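Long-range contacts in flavoprotein (Thermotoga maritima, PDB 5V8S), which carries a bound mu-oxo-diiron centre and probably acts as an FMN-binding, electron-transferring oxidoreductase of the flavo-diiron family: residues A[50-55]-A[238-243]; A[186-191]-A[200-205]; A[207-212]-A[253-258]. The protein carries 1 engineered substitution. All blocks are in the same frame, centred on the assembly; numbering follows the deposited sequence.

How the interactions relate
All three contacts lie in the metallo-beta-lactamase-like part of the chain; interaction 1 holds an iron ligand, and interaction 3 brings Tyr209 close to the diiron group. Interaction 1 joins strand 50-59 to the loop that follows strand 235-238. Interaction 2 falls, in sequence, between the two segments of interaction 1; its centre is about 11 Å away, and probable hydrogen bonds connect the two contacts. Interaction 3 lies about 14 Å from the centre of interaction 2 and shares helix 196-214 with it. Its segments alternate along the chain with those of interaction 1, and Tyr209 packs on the iron ligand His240. The loop carrying His240 is thus held by the strand, by the 186-191 loop and by helix 196-214.

Interaction 1: residues A[50-55]-A[238-243]; sequences ISYNAY and PGHGLI. With FEO (mu-oxo-diiron), chain C.
Six hydrogen bonds join strand segment 50-55 to the 238-243 loop, and the one with a direct bearing on the metal site runs from His240 ND1 to Ser51 O (2.8 Å). The carbonyl lies in the imidazole plane, and this bond, together with that of His240 NE2 to the iron FE2 at 2.2 Å, would fix the rotation of the ring; it would also be expected to make the histidine a stronger electron donor. Asn53 binds the loop through backbone and side chain alike. Its N donates to Gly239 O, while ND2 bridges Gly241 O (2.9 Å) and Pro238 O (3.1 Å). The amide is steadied by Ser51 OG, which donates to Asn53 OD1 and accepts Gly241 N at 2.9 Å. Pro238 O has a second donor, Tyr55 OH at 2.8 Å, arriving on the other face of the carbonyl plane from Asn53 ND2.

Among the apolar contacts, Ile50 extends its CG1 branch anti to the backbone N (chi1 -168°) and lays CD1 over one face of the His240 ring, 3.8 Å from the centroid. Tyr52 meets the same imidazole rim to rim, its plane turned 76° from it, and Tyr55 CE2 rests against Ile243 CD1.

Asp101, Asp180 and the engineered Asp102 also bind the diiron centre. Tyr52 OH is held by Asp34 of strand 26-34, which pairs with 50-59 on one side, while strand 62-66 flanks it on the other; the loop leads from strand 235-238 of the second sheet to helix 248-260.

Interaction 2: residues A[186-191]-A[200-205]; sequences LLPEIL and ERYLPH
Leu186 reaches from the loop onto helix segment 200-205 and meets it with almost every atom of its side chain. Leu186 CB starts the contact over the His205 ring, 3.9 Å from His205 CG. A chi1 near trans (-168°) carries the branch onward across the same imidazole, and Leu186 CD1 stands over it, 4.0 Å from the centroid and only 14° off the ring normal: a CH-pi contact in which His205 NE2 is the nearest ring atom. The other methyl, Leu186 CD2, touches His205 CD2 and then reaches the edge of the Tyr202 ring, 4.1 Å from Tyr202 CD1. The leucine therefore bridges two aromatic residues one helical turn apart.

Pro188 adds to the apolar patch, its CG lying 4.1 Å from the same Tyr202 CD1. Toward solvent, Glu189 OE1 and Arg201 NH1 form a long salt bridge of 3.8 Å. Their side chains cross at about a right angle; at this length, and with the carboxylate and guanidinium planes 60° apart, the attraction is probably weak.

The polar ends of both rings are engaged beyond the contact. His205 ND1 bonds to Glu48, and Tyr202 OH receives Leu242 N from the loop that carries the iron ligand His240. The Tyr202 side chain is about 11 Å from the diiron group, so the contact reaches the site only indirectly, through the 238-243 loop. In the metallo-beta-lactamase-like domain, the loop that follows strand 175-179 and the iron ligand Asp180 here folds back on the helix it leads into.

Interaction 3: residues A[207-212]-A[253-258]; sequences TKYIVT and NHYVSV
The Tyr255 ring offers one face to Ile210, whose CD1 stands over its centre, 3.6 Å from the centroid and 6° off the normal, in a CH-pi contact; Ile210 CG1 follows, 3.5 Å from Tyr255 CZ. At the edge of the Tyr209 ring, near its plane, lies Tyr255 OH, 3.6 Å from Tyr209 CD2 and itself bonded to Gly183 O. His254 has Thr207 OG1 at its edge, 2.8 Å from His254 NE2 in a hydrogen bond that either partner could donate, and Val258 CG2 over one face, toward the rim. A His254 chi1 of -174° swings the imidazole away from its own backbone N and across to the threonine.

Branched side chains pack elsewhere in the interface. Ile210 CG2 and Val258 CG1 meet tip to tip at 3.6 Å, and Val211 CG2 adds a lighter touch to the same methyl. The segments' axes approach to 10.4 Å and cross at -51°.

The Tyr209 side chain comes within about 4 Å of the diiron group, so helix 196-214 borders the site, and helix 248-260 packs against that helix. The interface is chiefly apolar and aromatic, and its one cross-helix hydrogen bond probably restrains the imidazole's rotation.

Interaction 1: residues A[50-55]-A[238-243]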
ATOM      1  N   ILE A  50      15.196 -12.984   5.942  1.00 17.62           N
ATOM      2  CA  ILE A  50      14.689 -14.050   6.792  1.00 17.33           C
ATOM      3  C   ILE A  50      15.464 -15.309   6.450  1.00 17.93           C
ATOM      4  O   ILE A  50      15.869 -15.513   5.302  1.00 19.42           O
ATOM      5  CB  ILE A  50      13.168 -14.240   6.596  1.00 17.11           C
ATOM      6  CG1 ILE A  50      12.588 -15.151   7.686  1.00 17.35           C
ATOM      7  CG2 ILE A  50      12.859 -14.751   5.177  1.00 17.44           C
ATOM      8  CD1 ILE A  50      11.073 -15.385   7.571  1.00 16.91           C
ATOM      9  N   SER A  51      15.696 -16.148   7.462  1.00 17.33           N
ATOM     10  CA  SER A  51      16.327 -17.436   7.219  1.00 18.00           C
ATOM     11  C   SER A  51      15.270 -18.532   7.164  1.00 17.79           C
ATOM     12  O   SER A  51      14.173 -18.394   7.702  1.00 17.85           O
ATOM     13  CB  SER A  51      17.378 -17.767   8.286  1.00 19.01           C
ATOM     14  OG  SER A  51      16.795 -18.212   9.507  1.00 19.50           O
ATOM     15  N   TYR A  52      15.626 -19.634   6.507  1.00 17.67           N
ATOM     16  CA  TYR A  52      14.851 -20.881   6.555  1.00 17.40           C
ATOM     17  C   TYR A  52      15.740 -21.923   7.215  1.00 18.72           C
ATOM     18  O   TYR A  52      16.868 -22.165   6.758  1.00 19.29           O
ATOM     19  CB  TYR A  52      14.364 -21.358   5.169  1.00 18.38           C
ATOM     20  CG  TYR A  52      13.758 -20.228   4.383  1.00 17.50           C
ATOM     21  CD1 TYR A  52      12.651 -19.548   4.865  1.00 17.61           C
ATOM     22  CD2 TYR A  52      14.340 -19.799   3.220  1.00 17.96           C
ATOM     23  CE1 TYR A  52      12.117 -18.450   4.194  1.00 17.95           C
ATOM     24  CE2 TYR A  52      13.809 -18.698   2.515  1.00 18.64           C
ATOM     25  CZ  TYR A  52      12.697 -18.026   3.023  1.00 18.63           C
ATOM     26  OH  TYR A  52      12.156 -16.909   2.378  1.00 18.52           O
ATOM     27  N   ASN A  53      15.233 -22.535   8.285  1.00 17.40           N
ATOM     28  CA  ASN A  53      16.020 -23.449   9.106  1.00 17.47           C
ATOM     29  C   ASN A  53      15.378 -24.827   9.074  1.00 17.87           C
ATOM     30  O   ASN A  53      14.207 -24.964   9.430  1.00 19.72           O
ATOM     31  CB  ASN A  53      16.051 -23.021  10.580  1.00 18.65           C
ATOM     32  CG  ASN A  53      16.520 -21.579  10.792  1.00 19.91           C
ATOM     33  OD1 ASN A  53      17.211 -20.985   9.954  1.00 20.23           O
ATOM     34  ND2 ASN A  53      16.149 -21.019  11.940  1.00 19.28           N
ATOM     35  N   ALA A  54      16.138 -25.834   8.661  1.00 19.08           N
ATOM     36  CA  ALA A  54      15.723 -27.226   8.744  1.00 19.47           C
ATOM     37  C   ALA A  54      16.712 -27.963   9.632  1.00 19.18           C
ATOM     38  O   ALA A  54      17.799 -27.463   9.903  1.00 20.65           O
ATOM     39  CB  ALA A  54      15.700 -27.851   7.348  1.00 19.88           C
ATOM     40  N   TYR A  55      16.328 -29.154  10.089  1.00 19.18           N
ATOM     41  CA  TYR A  55      17.138 -29.877  11.060  1.00 19.26           C
ATOM     42  C   TYR A  55      17.240 -31.339  10.661  1.00 19.90           C
ATOM     43  O   TYR A  55      16.302 -31.903  10.091  1.00 21.92           O
ATOM     44  CB  TYR A  55      16.550 -29.778  12.476  1.00 18.65           C
ATOM     45  CG  TYR A  55      16.454 -28.336  12.929  1.00 18.29           C
ATOM     46  CD1 TYR A  55      15.341 -27.565  12.615  1.00 19.04           C
ATOM     47  CD2 TYR A  55      17.490 -27.728  13.618  1.00 18.56           C
ATOM     48  CE1 TYR A  55      15.259 -26.228  12.988  1.00 18.52           C
ATOM     49  CE2 TYR A  55      17.414 -26.402  13.999  1.00 19.10           C
ATOM     50  CZ  TYR A  55      16.303 -25.658  13.686  1.00 19.39           C
ATOM     51  OH  TYR A  55      16.263 -24.346  14.087  1.00 19.24           O
ATOM     52  N   PRO A 238      13.545 -23.018  16.026  1.00 18.37           N
ATOM     53  CA  PRO A 238      12.480 -22.616  15.093  1.00 18.06           C
ATOM     54  C   PRO A 238      12.898 -22.659  13.641  1.00 17.46           C
ATOM     55  O   PRO A 238      14.071 -22.861  13.314  1.00 18.11           O
ATOM     56  CB  PRO A 238      12.206 -21.167  15.502  1.00 18.84           C
ATOM     57  CG  PRO A 238      13.598 -20.670  15.864  1.00 20.52           C
ATOM     58  CD  PRO A 238      14.355 -21.872  16.462  1.00 18.76           C
ATOM     59  N   GLY A 239      11.931 -22.389  12.759  1.00 17.15           N
ATOM     60  CA  GLY A 239      12.147 -22.420  11.328  1.00 16.51           C
ATOM     61  C   GLY A 239      12.714 -21.166  10.727  1.00 16.45           C
ATOM     62  O   GLY A 239      13.105 -21.188   9.563  1.00 17.20           O
ATOM     63  N   HIS A 240      12.742 -20.080  11.487  1.00 16.81           N
ATOM     64  CA  HIS A 240      13.259 -18.805  11.008  1.00 17.44           C
ATOM     65  C   HIS A 240      14.002 -18.129  12.142  1.00 18.83           C
ATOM     66  O   HIS A 240      13.487 -18.063  13.254  1.00 19.85           O
ATOM     67  CB  HIS A 240      12.119 -17.863  10.581  1.00 17.47           C
ATOM     68  CG  HIS A 240      11.150 -18.465   9.610  1.00 17.33           C
ATOM     69  ND1 HIS A 240      11.484 -18.793   8.314  1.00 17.31           N
ATOM     70  CD2 HIS A 240       9.851 -18.805   9.759  1.00 17.23           C
ATOM     71  CE1 HIS A 240      10.429 -19.299   7.701  1.00 19.33           C
ATOM     72  NE2 HIS A 240       9.423 -19.308   8.554  1.00 19.53           N
ATOM     73  N   GLY A 241      15.185 -17.592  11.837  1.00 18.11           N
ATOM     74  CA  GLY A 241      15.932 -16.805  12.813  1.00 18.58           C
ATOM     75  C   GLY A 241      16.805 -17.643  13.738  1.00 19.64           C
ATOM     76  O   GLY A 241      17.275 -18.727  13.393  1.00 20.83           O
ATOM     77  N   LEU A 242      17.026 -17.103  14.933  1.00 19.75           N
ATOM     78  CA  LEU A 242      17.946 -17.686  15.892  1.00 20.07           C
ATOM     79  C   LEU A 242      17.384 -18.954  16.524  1.00 20.68           C
ATOM     80  O   LEU A 242      16.176 -19.101  16.735  1.00 21.47           O
ATOM     81  CB  LEU A 242      18.198 -16.681  17.006  1.00 21.10           C
ATOM     82  CG  LEU A 242      19.132 -15.499  16.739  1.00 24.78           C
ATOM     83  CD1 LEU A 242      19.436 -14.847  18.074  1.00 25.75           C
ATOM     84  CD2 LEU A 242      20.429 -15.912  16.022  1.00 24.76           C
ATOM     85  N   ILE A 243      18.309 -19.843  16.894  1.00 21.60           N
ATOM     86  CA  ILE A 243      18.050 -20.989  17.759  1.00 21.20           C
ATOM     87  C   ILE A 243      18.303 -20.546  19.188  1.00 21.36           C
ATOM     88  O   ILE A 243      19.219 -19.755  19.444  1.00 22.39           O
ATOM     89  CB  ILE A 243      18.987 -22.144  17.370  1.00 23.35           C
ATOM     90  CG1 ILE A 243      18.640 -22.636  15.973  1.00 23.71           C
ATOM     91  CG2 ILE A 243      18.956 -23.276  18.393  1.00 26.37           C
ATOM     92  CD1 ILE A 243      19.780 -23.337  15.310  1.00 26.31           C
TER
HETATM   93 FE1  FEO C 401       4.066 -20.105   7.964  1.00 19.83          FE
HETATM   94 FE2  FEO C 401       7.475 -20.101   7.955  1.00 21.34          FE
HETATM   95  O   FEO C 401       5.769 -20.509   7.279  1.00 21.81           O
HETATM   96  O   HOH W   1       4.850 -18.058   7.709  1.00 54.25           O
HETATM   97  O   HOH W   2       6.731 -17.976   8.269  1.00 26.54           O

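Interaction 2: residues A[186-191]-A[200-205]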
ATOM      1  N   LEU A 186      15.269 -11.201  10.173  1.00 20.32           N
ATOM      2  CA  LEU A 186      16.679 -10.825  10.352  1.00 20.86           C
ATOM      3  C   LEU A 186      17.604 -11.996  10.041  1.00 22.90           C
ATOM      4  O   LEU A 186      17.258 -13.162  10.273  1.00 23.70           O
ATOM      5  CB  LEU A 186      16.991 -10.273  11.765  1.00 22.09           C
ATOM      6  CG  LEU A 186      18.367  -9.589  11.938  1.00 23.13           C
ATOM      7  CD1 LEU A 186      18.464  -8.261  11.229  1.00 24.10           C
ATOM      8  CD2 LEU A 186      18.708  -9.399  13.419  1.00 24.24           C
ATOM      9  N   LEU A 187      18.804 -11.687   9.551  1.00 22.49           N
ATOM     10  CA  LEU A 187      19.827 -12.691   9.302  1.00 24.17           C
ATOM     11  C   LEU A 187      20.993 -12.480  10.254  1.00 27.89           C
ATOM     12  O   LEU A 187      22.025 -11.925   9.855  1.00 28.69           O
ATOM     13  CB  LEU A 187      20.304 -12.573   7.859  1.00 23.70           C
ATOM     14  CG  LEU A 187      19.198 -12.703   6.811  1.00 22.75           C
ATOM     15  CD1 LEU A 187      19.752 -12.389   5.416  1.00 23.15           C
ATOM     16  CD2 LEU A 187      18.549 -14.086   6.881  1.00 23.04           C
ATOM     17  N   PRO A 188      20.874 -12.914  11.509  1.00 29.06           N
ATOM     18  CA  PRO A 188      21.902 -12.594  12.497  1.00 30.48           C
ATOM     19  C   PRO A 188      23.219 -13.268  12.161  1.00 31.42           C
ATOM     20  O   PRO A 188      23.278 -14.317  11.514  1.00 29.90           O
ATOM     21  CB  PRO A 188      21.318 -13.136  13.808  1.00 31.16           C
ATOM     22  CG  PRO A 188      19.886 -13.404  13.534  1.00 32.16           C
ATOM     23  CD  PRO A 188      19.786 -13.712  12.095  1.00 30.69           C
ATOM     24  N   GLU A 189      24.284 -12.665  12.668  1.00 32.68           N
ATOM     25  CA  GLU A 189      25.642 -13.071  12.352  1.00 37.10           C
ATOM     26  C   GLU A 189      26.083 -14.325  13.104  1.00 32.55           C
ATOM     27  O   GLU A 189      27.261 -14.683  13.026  1.00 32.50           O
ATOM     28  CB  GLU A 189      26.604 -11.915  12.668  1.00 45.64           C
ATOM     29  CG  GLU A 189      26.010 -10.503  12.467  1.00 53.53           C
ATOM     30  CD  GLU A 189      27.082  -9.408  12.421  1.00 60.13           C
ATOM     31  OE1 GLU A 189      26.876  -8.332  13.032  1.00 62.54           O
ATOM     32  OE2 GLU A 189      28.134  -9.625  11.777  1.00 62.01           O
ATOM     33  N   ILE A 190      25.187 -14.989  13.831  1.00 28.60           N
ATOM     34  CA  ILE A 190      25.491 -16.245  14.521  1.00 26.56           C
ATOM     35  C   ILE A 190      24.222 -17.090  14.527  1.00 24.43           C
ATOM     36  O   ILE A 190      23.144 -16.624  14.160  1.00 24.74           O
ATOM     37  CB  ILE A 190      26.074 -16.041  15.941  1.00 30.53           C
ATOM     38  CG1 ILE A 190      25.080 -15.367  16.877  1.00 32.26           C
ATOM     39  CG2 ILE A 190      27.385 -15.238  15.879  1.00 32.12           C
ATOM     40  CD1 ILE A 190      25.578 -15.425  18.353  1.00 32.96           C
ATOM     41  N   LEU A 191      24.355 -18.359  14.925  1.00 23.43           N
ATOM     42  CA  LEU A 191      23.220 -19.279  14.872  1.00 21.75           C
ATOM     43  C   LEU A 191      22.304 -19.173  16.081  1.00 23.17           C
ATOM     44  O   LEU A 191      21.098 -19.442  15.963  1.00 22.72           O
ATOM     45  CB  LEU A 191      23.695 -20.739  14.785  1.00 23.42           C
ATOM     46  CG  LEU A 191      24.338 -21.198  13.486  1.00 24.51           C
ATOM     47  CD1 LEU A 191      24.903 -22.602  13.634  1.00 25.89           C
ATOM     48  CD2 LEU A 191      23.302 -21.169  12.402  1.00 23.86           C
ATOM     49  N   GLU A 200      19.549  -8.695  21.733  1.00 26.69           N
ATOM     50  CA  GLU A 200      18.827  -7.435  21.899  1.00 27.94           C
ATOM     51  C   GLU A 200      18.465  -6.812  20.560  1.00 27.86           C
ATOM     52  O   GLU A 200      17.375  -6.251  20.414  1.00 29.33           O
ATOM     53  CB  GLU A 200      19.646  -6.454  22.738  1.00 31.34           C
ATOM     54  CG  GLU A 200      19.715  -6.878  24.194  1.00 35.73           C
ATOM     55  CD  GLU A 200      20.610  -5.990  25.043  1.00 39.61           C
ATOM     56  OE1 GLU A 200      20.751  -4.797  24.711  1.00 42.11           O
ATOM     57  OE2 GLU A 200      21.171  -6.487  26.049  1.00 40.66           O
ATOM     58  N   ARG A 201      19.366  -6.861  19.576  1.00 27.04           N
ATOM     59  CA  ARG A 201      19.047  -6.359  18.247  1.00 26.65           C
ATOM     60  C   ARG A 201      18.002  -7.225  17.560  1.00 24.43           C
ATOM     61  O   ARG A 201      17.272  -6.736  16.704  1.00 26.00           O
ATOM     62  CB  ARG A 201      20.346  -6.316  17.450  1.00 30.46           C
ATOM     63  CG  ARG A 201      20.261  -6.088  16.009  1.00 37.55           C
ATOM     64  CD  ARG A 201      21.672  -6.080  15.390  1.00 43.22           C
ATOM     65  NE  ARG A 201      22.755  -6.031  16.384  1.00 48.01           N
ATOM     66  CZ  ARG A 201      23.832  -6.814  16.364  1.00 51.20           C
ATOM     67  NH1 ARG A 201      24.012  -7.709  15.388  1.00 52.20           N
ATOM     68  NH2 ARG A 201      24.741  -6.691  17.321  1.00 51.96           N
ATOM     69  N   TYR A 202      17.956  -8.522  17.886  1.00 23.41           N
ATOM     70  CA  TYR A 202      17.090  -9.474  17.196  1.00 21.86           C
ATOM     71  C   TYR A 202      15.633  -9.365  17.642  1.00 22.44           C
ATOM     72  O   TYR A 202      14.723  -9.508  16.819  1.00 21.58           O
ATOM     73  CB  TYR A 202      17.635 -10.886  17.434  1.00 21.09           C
ATOM     74  CG  TYR A 202      16.793 -12.011  16.868  1.00 20.82           C
ATOM     75  CD1 TYR A 202      16.513 -12.093  15.510  1.00 20.97           C
ATOM     76  CD2 TYR A 202      16.312 -13.032  17.691  1.00 20.78           C
ATOM     77  CE1 TYR A 202      15.768 -13.124  14.992  1.00 20.98           C
ATOM     78  CE2 TYR A 202      15.556 -14.085  17.171  1.00 20.61           C
ATOM     79  CZ  TYR A 202      15.282 -14.111  15.816  1.00 19.81           C
ATOM     80  OH  TYR A 202      14.549 -15.156  15.293  1.00 19.97           O
ATOM     81  N   LEU A 203      15.376  -9.134  18.923  1.00 21.79           N
ATOM     82  CA  LEU A 203      14.007  -9.262  19.418  1.00 21.03           C
ATOM     83  C   LEU A 203      13.009  -8.335  18.723  1.00 21.26           C
ATOM     84  O   LEU A 203      11.870  -8.772  18.478  1.00 22.20           O
ATOM     85  CB  LEU A 203      13.972  -9.153  20.948  1.00 23.36           C
ATOM     86  CG  LEU A 203      14.463 -10.431  21.653  1.00 24.25           C
ATOM     87  CD1 LEU A 203      14.675 -10.157  23.126  1.00 25.75           C
ATOM     88  CD2 LEU A 203      13.483 -11.559  21.470  1.00 24.98           C
ATOM     89  N   PRO A 204      13.334  -7.091  18.385  1.00 22.33           N
ATOM     90  CA  PRO A 204      12.360  -6.282  17.635  1.00 20.73           C
ATOM     91  C   PRO A 204      11.984  -6.899  16.298  1.00 19.79           C
ATOM     92  O   PRO A 204      10.848  -6.731  15.839  1.00 20.80           O
ATOM     93  CB  PRO A 204      13.063  -4.929  17.480  1.00 21.44           C
ATOM     94  CG  PRO A 204      14.035  -4.889  18.626  1.00 23.51           C
ATOM     95  CD  PRO A 204      14.502  -6.301  18.813  1.00 22.50           C
ATOM     96  N   HIS A 205      12.907  -7.626  15.662  1.00 19.65           N
ATOM     97  CA  HIS A 205      12.570  -8.343  14.437  1.00 18.79           C
ATOM     98  C   HIS A 205      11.715  -9.578  14.706  1.00 18.95           C
ATOM     99  O   HIS A 205      10.991 -10.022  13.803  1.00 18.60           O
ATOM    100  CB  HIS A 205      13.832  -8.703  13.661  1.00 19.37           C
ATOM    101  CG  HIS A 205      14.635  -7.507  13.249  1.00 21.45           C
ATOM    102  ND1 HIS A 205      14.388  -6.812  12.084  1.00 23.01           N
ATOM    103  CD2 HIS A 205      15.659  -6.867  13.863  1.00 23.79           C
ATOM    104  CE1 HIS A 205      15.228  -5.791  12.002  1.00 24.61           C
ATOM    105  NE2 HIS A 205      16.008  -5.802  13.070  1.00 24.91           N
TER

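Interaction 3: residues A[207-212]-A[253-258]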
ATOM      1  N   THR A 207       9.362  -9.380  17.113  1.00 18.90           N
ATOM      2  CA  THR A 207       8.064  -8.729  17.244  1.00 17.92           C
ATOM      3  C   THR A 207       7.456  -8.463  15.873  1.00 17.34           C
ATOM      4  O   THR A 207       6.260  -8.691  15.658  1.00 17.60           O
ATOM      5  CB  THR A 207       8.215  -7.418  18.005  1.00 19.35           C
ATOM      6  OG1 THR A 207       8.748  -7.718  19.298  1.00 21.14           O
ATOM      7  CG2 THR A 207       6.859  -6.743  18.161  1.00 19.95           C
ATOM      8  N   LYS A 208       8.267  -7.968  14.939  1.00 17.47           N
ATOM      9  CA  LYS A 208       7.782  -7.699  13.589  1.00 17.72           C
ATOM     10  C   LYS A 208       7.223  -8.960  12.937  1.00 17.76           C
ATOM     11  O   LYS A 208       6.170  -8.917  12.292  1.00 18.05           O
ATOM     12  CB  LYS A 208       8.932  -7.128  12.764  1.00 18.71           C
ATOM     13  CG  LYS A 208       8.555  -6.599  11.394  1.00 19.00           C
ATOM     14  CD  LYS A 208       9.829  -6.069  10.722  1.00 21.87           C
ATOM     15  CE  LYS A 208       9.644  -5.613   9.307  1.00 23.19           C
ATOM     16  NZ  LYS A 208      10.937  -5.097   8.750  1.00 23.42           N
ATOM     17  N   TYR A 209       7.928 -10.088  13.089  1.00 17.34           N
ATOM     18  CA  TYR A 209       7.467 -11.380  12.583  1.00 17.65           C
ATOM     19  C   TYR A 209       6.161 -11.804  13.250  1.00 17.38           C
ATOM     20  O   TYR A 209       5.207 -12.216  12.578  1.00 17.14           O
ATOM     21  CB  TYR A 209       8.567 -12.429  12.823  1.00 18.45           C
ATOM     22  CG  TYR A 209       8.163 -13.808  12.386  1.00 18.91           C
ATOM     23  CD1 TYR A 209       8.326 -14.203  11.069  1.00 19.46           C
ATOM     24  CD2 TYR A 209       7.612 -14.725  13.289  1.00 19.28           C
ATOM     25  CE1 TYR A 209       7.952 -15.472  10.653  1.00 22.20           C
ATOM     26  CE2 TYR A 209       7.232 -15.973  12.877  1.00 21.42           C
ATOM     27  CZ  TYR A 209       7.400 -16.334  11.553  1.00 23.20           C
ATOM     28  OH  TYR A 209       7.010 -17.590  11.144  1.00 26.79           O
ATOM     29  N   ILE A 210       6.094 -11.722  14.577  1.00 17.05           N
ATOM     30  CA  ILE A 210       4.877 -12.115  15.282  1.00 16.40           C
ATOM     31  C   ILE A 210       3.678 -11.365  14.740  1.00 16.68           C
ATOM     32  O   ILE A 210       2.645 -11.958  14.413  1.00 18.52           O
ATOM     33  CB  ILE A 210       5.017 -11.888  16.799  1.00 17.16           C
ATOM     34  CG1 ILE A 210       6.045 -12.826  17.401  1.00 18.24           C
ATOM     35  CG2 ILE A 210       3.673 -12.092  17.471  1.00 19.69           C
ATOM     36  CD1 ILE A 210       6.453 -12.429  18.821  1.00 19.68           C
ATOM     37  N   VAL A 211       3.772 -10.042  14.695  1.00 16.55           N
ATOM     38  CA  VAL A 211       2.597  -9.250  14.339  1.00 16.23           C
ATOM     39  C   VAL A 211       2.193  -9.514  12.891  1.00 15.87           C
ATOM     40  O   VAL A 211       1.017  -9.768  12.591  1.00 16.85           O
ATOM     41  CB  VAL A 211       2.817  -7.751  14.611  1.00 17.11           C
ATOM     42  CG1 VAL A 211       1.559  -6.957  14.218  1.00 18.63           C
ATOM     43  CG2 VAL A 211       3.149  -7.486  16.088  1.00 17.93           C
ATOM     44  N   THR A 212       3.163  -9.468  11.972  1.00 16.09           N
ATOM     45  CA  THR A 212       2.843  -9.607  10.555  1.00 16.60           C
ATOM     46  C   THR A 212       2.353 -11.002  10.195  1.00 16.86           C
ATOM     47  O   THR A 212       1.424 -11.128   9.394  1.00 18.71           O
ATOM     48  CB  THR A 212       4.009  -9.204   9.643  1.00 16.40           C
ATOM     49  OG1 THR A 212       5.173  -9.996   9.907  1.00 16.69           O
ATOM     50  CG2 THR A 212       4.312  -7.706   9.772  1.00 16.95           C
ATOM     51  N   ASN A 253       8.674 -15.901  26.711  1.00 25.00           N
ATOM     52  CA  ASN A 253       8.114 -14.748  27.415  1.00 25.26           C
ATOM     53  C   ASN A 253       7.902 -13.581  26.461  1.00 23.82           C
ATOM     54  O   ASN A 253       6.930 -12.838  26.601  1.00 24.28           O
ATOM     55  CB  ASN A 253       9.019 -14.304  28.568  1.00 27.19           C
ATOM     56  CG  ASN A 253       9.086 -15.302  29.693  1.00 30.36           C
ATOM     57  OD1 ASN A 253       8.206 -16.144  29.862  1.00 30.73           O
ATOM     58  ND2 ASN A 253      10.135 -15.203  30.478  1.00 32.47           N
ATOM     59  N   HIS A 254       8.815 -13.396  25.502  1.00 22.65           N
ATOM     60  CA  HIS A 254       8.649 -12.325  24.524  1.00 21.58           C
ATOM     61  C   HIS A 254       7.416 -12.564  23.659  1.00 21.69           C
ATOM     62  O   HIS A 254       6.628 -11.641  23.430  1.00 21.45           O
ATOM     63  CB  HIS A 254       9.901 -12.194  23.656  1.00 21.88           C
ATOM     64  CG  HIS A 254       9.867 -11.028  22.722  1.00 21.74           C
ATOM     65  ND1 HIS A 254      10.111  -9.743  23.146  1.00 22.90           N
ATOM     66  CD2 HIS A 254       9.598 -10.948  21.398  1.00 21.50           C
ATOM     67  CE1 HIS A 254       9.999  -8.916  22.118  1.00 23.12           C
ATOM     68  NE2 HIS A 254       9.700  -9.622  21.046  1.00 22.17           N
ATOM     69  N   TYR A 255       7.224 -13.803  23.188  1.00 20.94           N
ATOM     70  CA  TYR A 255       6.028 -14.118  22.400  1.00 20.74           C
ATOM     71  C   TYR A 255       4.769 -13.792  23.196  1.00 20.92           C
ATOM     72  O   TYR A 255       3.833 -13.186  22.679  1.00 20.95           O
ATOM     73  CB  TYR A 255       6.040 -15.601  21.977  1.00 20.75           C
ATOM     74  CG  TYR A 255       6.501 -15.806  20.563  1.00 20.50           C
ATOM     75  CD1 TYR A 255       7.823 -15.561  20.200  1.00 20.73           C
ATOM     76  CD2 TYR A 255       5.606 -16.188  19.577  1.00 20.53           C
ATOM     77  CE1 TYR A 255       8.245 -15.698  18.892  1.00 20.08           C
ATOM     78  CE2 TYR A 255       6.014 -16.325  18.269  1.00 20.96           C
ATOM     79  CZ  TYR A 255       7.323 -16.079  17.923  1.00 20.14           C
ATOM     80  OH  TYR A 255       7.686 -16.213  16.598  1.00 19.72           O
ATOM     81  N   VAL A 256       4.750 -14.155  24.476  1.00 22.01           N
ATOM     82  CA  VAL A 256       3.574 -13.904  25.307  1.00 22.35           C
ATOM     83  C   VAL A 256       3.385 -12.409  25.541  1.00 22.11           C
ATOM     84  O   VAL A 256       2.257 -11.897  25.488  1.00 22.24           O
ATOM     85  CB  VAL A 256       3.686 -14.695  26.626  1.00 23.52           C
ATOM     86  CG1 VAL A 256       2.624 -14.247  27.615  1.00 25.01           C
ATOM     87  CG2 VAL A 256       3.541 -16.164  26.351  1.00 23.92           C
ATOM     88  N   SER A 257       4.475 -11.684  25.799  1.00 22.26           N
ATOM     89  CA  SER A 257       4.380 -10.242  26.012  1.00 22.28           C
ATOM     90  C   SER A 257       3.825  -9.524  24.785  1.00 22.27           C
ATOM     91  O   SER A 257       2.991  -8.617  24.904  1.00 22.37           O
ATOM     92  CB  SER A 257       5.765  -9.694  26.352  1.00 24.37           C
ATOM     93  OG  SER A 257       5.695  -8.307  26.559  1.00 29.69           O
ATOM     94  N   VAL A 258       4.283  -9.910  23.597  1.00 20.48           N
ATOM     95  CA  VAL A 258       3.756  -9.320  22.373  1.00 19.89           C
ATOM     96  C   VAL A 258       2.287  -9.676  22.207  1.00 20.13           C
ATOM     97  O   VAL A 258       1.462  -8.818  21.872  1.00 20.20           O
ATOM     98  CB  VAL A 258       4.606  -9.754  21.165  1.00 20.14           C
ATOM     99  CG1 VAL A 258       3.941  -9.353  19.833  1.00 20.58           C
ATOM    100  CG2 VAL A 258       5.993  -9.168  21.268  1.00 21.43           C
TER